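Local coordinates for protein DR hemagglutinin structural subunit (PDB 1UT1) that forms the adhesive fimbrial subunit of uropathogenic Escherichia coli, binding the Dr blood group antigen and mediating adherence to the upper urinary tract, at residues 22-27 / 135-140. The protein carries 3 engineered substitutions. Sequence-based numbering, arbitrary orientation. Where two conformers were deposited one is given.
Sequences LTVTEK and GNYTLT. Engineered in segment 22-27: Lys27 (natural residue Glu). With SO4 (sulfate ion), chain G; EDO (1,2-ethanediol), chain H.
Leu22 and Tyr137 face each other as an antiparallel hydrogen-bonded pair: Leu22 N gives to Tyr137 O, and Tyr137 N returns a bond to Leu22 O, 2.8 Å away. Two residues on, Val24 and Gly135 form a second such pair. Here the bonds are uneven: Val24 N meets Gly135 O at 2.8 Å and almost straight (167°), whereas Gly135 N reaches Val24 O at 3.1 Å and bends to 144°. Val24 O also accepts a bond from a 1,2-ethanediol, itself held by Gly15 O of the second subunit.

The close packing lies on the face that carries Leu22, Val24 and Tyr137. Val24 CG2, placed anti to its carbonyl carbon, comes obliquely against the CD2–CE2 side of the phenol ring, 3.7 Å from Tyr137 CD2, while Leu22 O sits at the ring edge, in its plane. Leu81 of strand 78-83 touches both Leu22 and Tyr137 and continues this apolar layer; the phenol OH bonds to Pro133 O.

The other face is polar and looser: Asn136 is partly exposed, while Thr23 is buried and meets Gly15 of the second subunit. The two stand side by side as the non-hydrogen-bonded pair, and Thr23 OG1 donates to Asn136 OD1 at 2.8 Å in the carbonyl plane. Asn136 ND2 bonds to Asp84. Past Val24 the chain runs on without touching 135-140, and in the loop that follows, the backbone N of the engineered Lys27 bonds to O4 of a sulfate, probably from the crystallisation liquor, which Arg41 also holds.

In this immunoglobulin-like adhesin, four main-chain bonds thus set the register of strands 16-25 and 135-147; Thr23 and Asp84 together fix the Asn136 amide's rotation, whereas the Val24–Tyr137 packing is non-directional.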
loop_
_atom_site.group_PDB
_atom_site.type_symbol
_atom_site.label_atom_id
_atom_site.label_comp_id
_atom_site.label_asym_id
_atom_site.label_seq_id
_atom_site.Cartn_x
_atom_site.Cartn_y
_atom_site.Cartn_z
ATOM N N LEU A 22 -2.252 -8.507 -10.894
ATOM C CA LEU A 22 -2.271 -9.930 -11.164
ATOM C C LEU A 22 -0.863 -10.455 -10.950
ATOM O O LEU A 22 0.063 -9.905 -11.481
ATOM C CB LEU A 22 -2.705 -10.192 -12.643
ATOM C CG LEU A 22 -2.558 -11.644 -13.107
ATOM C CD1 LEU A 22 -3.529 -12.491 -12.402
ATOM C CD2 LEU A 22 -2.700 -11.784 -14.629
ATOM N N THR A 23 -0.723 -11.548 -10.208
ATOM C CA THR A 23 0.548 -12.240 -10.120
ATOM C C THR A 23 0.492 -13.452 -11.053
ATOM O O THR A 23 -0.436 -14.275 -10.981
ATOM C CB THR A 23 0.844 -12.690 -8.687
ATOM O OG1 THR A 23 1.007 -11.523 -7.860
ATOM C CG2 THR A 23 2.109 -13.544 -8.653
ATOM N N VAL A 24 1.479 -13.541 -11.938
ATOM C CA VAL A 24 1.566 -14.627 -12.916
ATOM C C VAL A 24 2.600 -15.638 -12.383
ATOM O O VAL A 24 3.659 -15.247 -11.892
ATOM C CB VAL A 24 2.018 -14.090 -14.301
ATOM C CG1 VAL A 24 2.273 -15.267 -15.314
ATOM C CG2 VAL A 24 0.941 -13.142 -14.851
ATOM N N THR A 25 2.238 -16.913 -12.391
ATOM C CA THR A 25 3.136 -17.944 -11.901
ATOM C C THR A 25 3.368 -19.056 -12.928
ATOM O O THR A 25 2.722 -19.086 -14.002
ATOM C CB THR A 25 2.575 -18.583 -10.613
ATOM O OG1 THR A 25 1.538 -19.532 -10.936
ATOM C CG2 THR A 25 2.023 -17.510 -9.673
ATOM N N GLU A 26 4.223 -20.019 -12.552
ATOM C CA GLU A 26 4.352 -21.248 -13.331
ATOM C C GLU A 26 3.302 -22.234 -12.781
ATOM O O GLU A 26 2.568 -21.904 -11.855
ATOM C CB GLU A 26 5.753 -21.841 -13.159
ATOM C CG GLU A 26 6.849 -21.029 -13.768
ATOM C CD GLU A 26 8.123 -21.824 -13.923
ATOM O OE1 GLU A 26 8.156 -22.984 -13.464
ATOM O OE2 GLU A 26 9.103 -21.270 -14.457
ATOM N N LYS A 27 3.249 -23.447 -13.327
ATOM C CA LYS A 27 2.312 -24.467 -12.829
ATOM C C LYS A 27 2.559 -24.821 -11.339
ATOM O O LYS A 27 1.609 -25.013 -10.582
ATOM C CB LYS A 27 2.419 -25.743 -13.692
ATOM C CG LYS A 27 1.596 -25.734 -14.967
ATOM C CD LYS A 27 1.830 -26.997 -15.769
ATOM C CE LYS A 27 2.782 -26.740 -16.967
ATOM N NZ LYS A 27 3.186 -28.007 -17.642
ATOM N N GLY A 135 5.642 -13.000 -12.555
ATOM C CA GLY A 135 5.914 -11.725 -11.911
ATOM C C GLY A 135 4.601 -11.075 -11.476
ATOM O O GLY A 135 3.540 -11.697 -11.547
ATOM N N ASN A 136 4.709 -9.842 -10.981
ATOM C CA ASN A 136 3.551 -9.045 -10.541
ATOM C C ASN A 136 3.282 -7.995 -11.580
ATOM O O ASN A 136 4.180 -7.251 -11.988
ATOM C CB ASN A 136 3.840 -8.372 -9.184
ATOM C CG ASN A 136 4.261 -9.364 -8.140
ATOM O OD1 ASN A 136 3.546 -10.332 -7.871
ATOM N ND2 ASN A 136 5.504 -9.243 -7.682
ATOM N N TYR A 137 2.048 -7.956 -12.037
ATOM C CA TYR A 137 1.645 -7.090 -13.130
ATOM C C TYR A 137 0.561 -6.177 -12.643
ATOM O O TYR A 137 -0.263 -6.572 -11.844
ATOM C CB TYR A 137 1.105 -7.960 -14.276
ATOM C CG TYR A 137 2.199 -8.725 -14.982
ATOM C CD1 TYR A 137 2.759 -8.243 -16.174
ATOM C CD2 TYR A 137 2.673 -9.932 -14.462
ATOM C CE1 TYR A 137 3.813 -8.923 -16.802
ATOM C CE2 TYR A 137 3.689 -10.657 -15.111
ATOM C CZ TYR A 137 4.305 -10.100 -16.238
ATOM O OH TYR A 137 5.315 -10.797 -16.875
ATOM N N THR A 138 0.543 -4.961 -13.177
ATOM C CA THR A 138 -0.391 -3.941 -12.697
ATOM C C THR A 138 -0.919 -3.090 -13.860
ATOM O O THR A 138 -0.156 -2.752 -14.793
ATOM C CB THR A 138 0.367 -2.974 -11.652
ATOM O OG1 THR A 138 1.016 -3.757 -10.629
ATOM C CG2 THR A 138 -0.602 -2.027 -10.983
ATOM N N LEU A 139 -2.196 -2.687 -13.759
ATOM C CA LEU A 139 -2.801 -1.743 -14.690
ATOM C C LEU A 139 -3.500 -0.695 -13.826
ATOM O O LEU A 139 -4.328 -1.030 -12.976
ATOM C CB LEU A 139 -3.831 -2.394 -15.612
ATOM C CG LEU A 139 -4.743 -1.401 -16.360
ATOM C CD1 LEU A 139 -3.941 -0.563 -17.347
ATOM C CD2 LEU A 139 -5.842 -2.170 -17.105
ATOM N N THR A 140 -3.108 0.563 -13.986
ATOM C CA THR A 140 -3.664 1.626 -13.151
ATOM C C THR A 140 -4.510 2.583 -14.010
ATOM O O THR A 140 -4.055 3.035 -15.075
ATOM C CB THR A 140 -2.515 2.390 -12.475
ATOM O OG1 THR A 140 -1.770 1.484 -11.640
ATOM C CG2 THR A 140 -3.058 3.514 -11.623
HETATM S S SO4 G . 4.811 -23.726 -16.693
HETATM O O1 SO4 G . 3.824 -22.634 -16.397
HETATM O O2 SO4 G . 4.477 -24.526 -17.883
HETATM O O3 SO4 G . 6.110 -23.050 -17.033
HETATM O O4 SO4 G . 5.043 -24.484 -15.442
HETATM C C1 EDO H . 6.280 -13.634 -9.116
HETATM O O1 EDO H . 5.888 -13.790 -7.761
HETATM C C2 EDO H . 6.494 -15.020 -9.721
HETATM O O2 EDO H . 5.247 -15.729 -9.748
#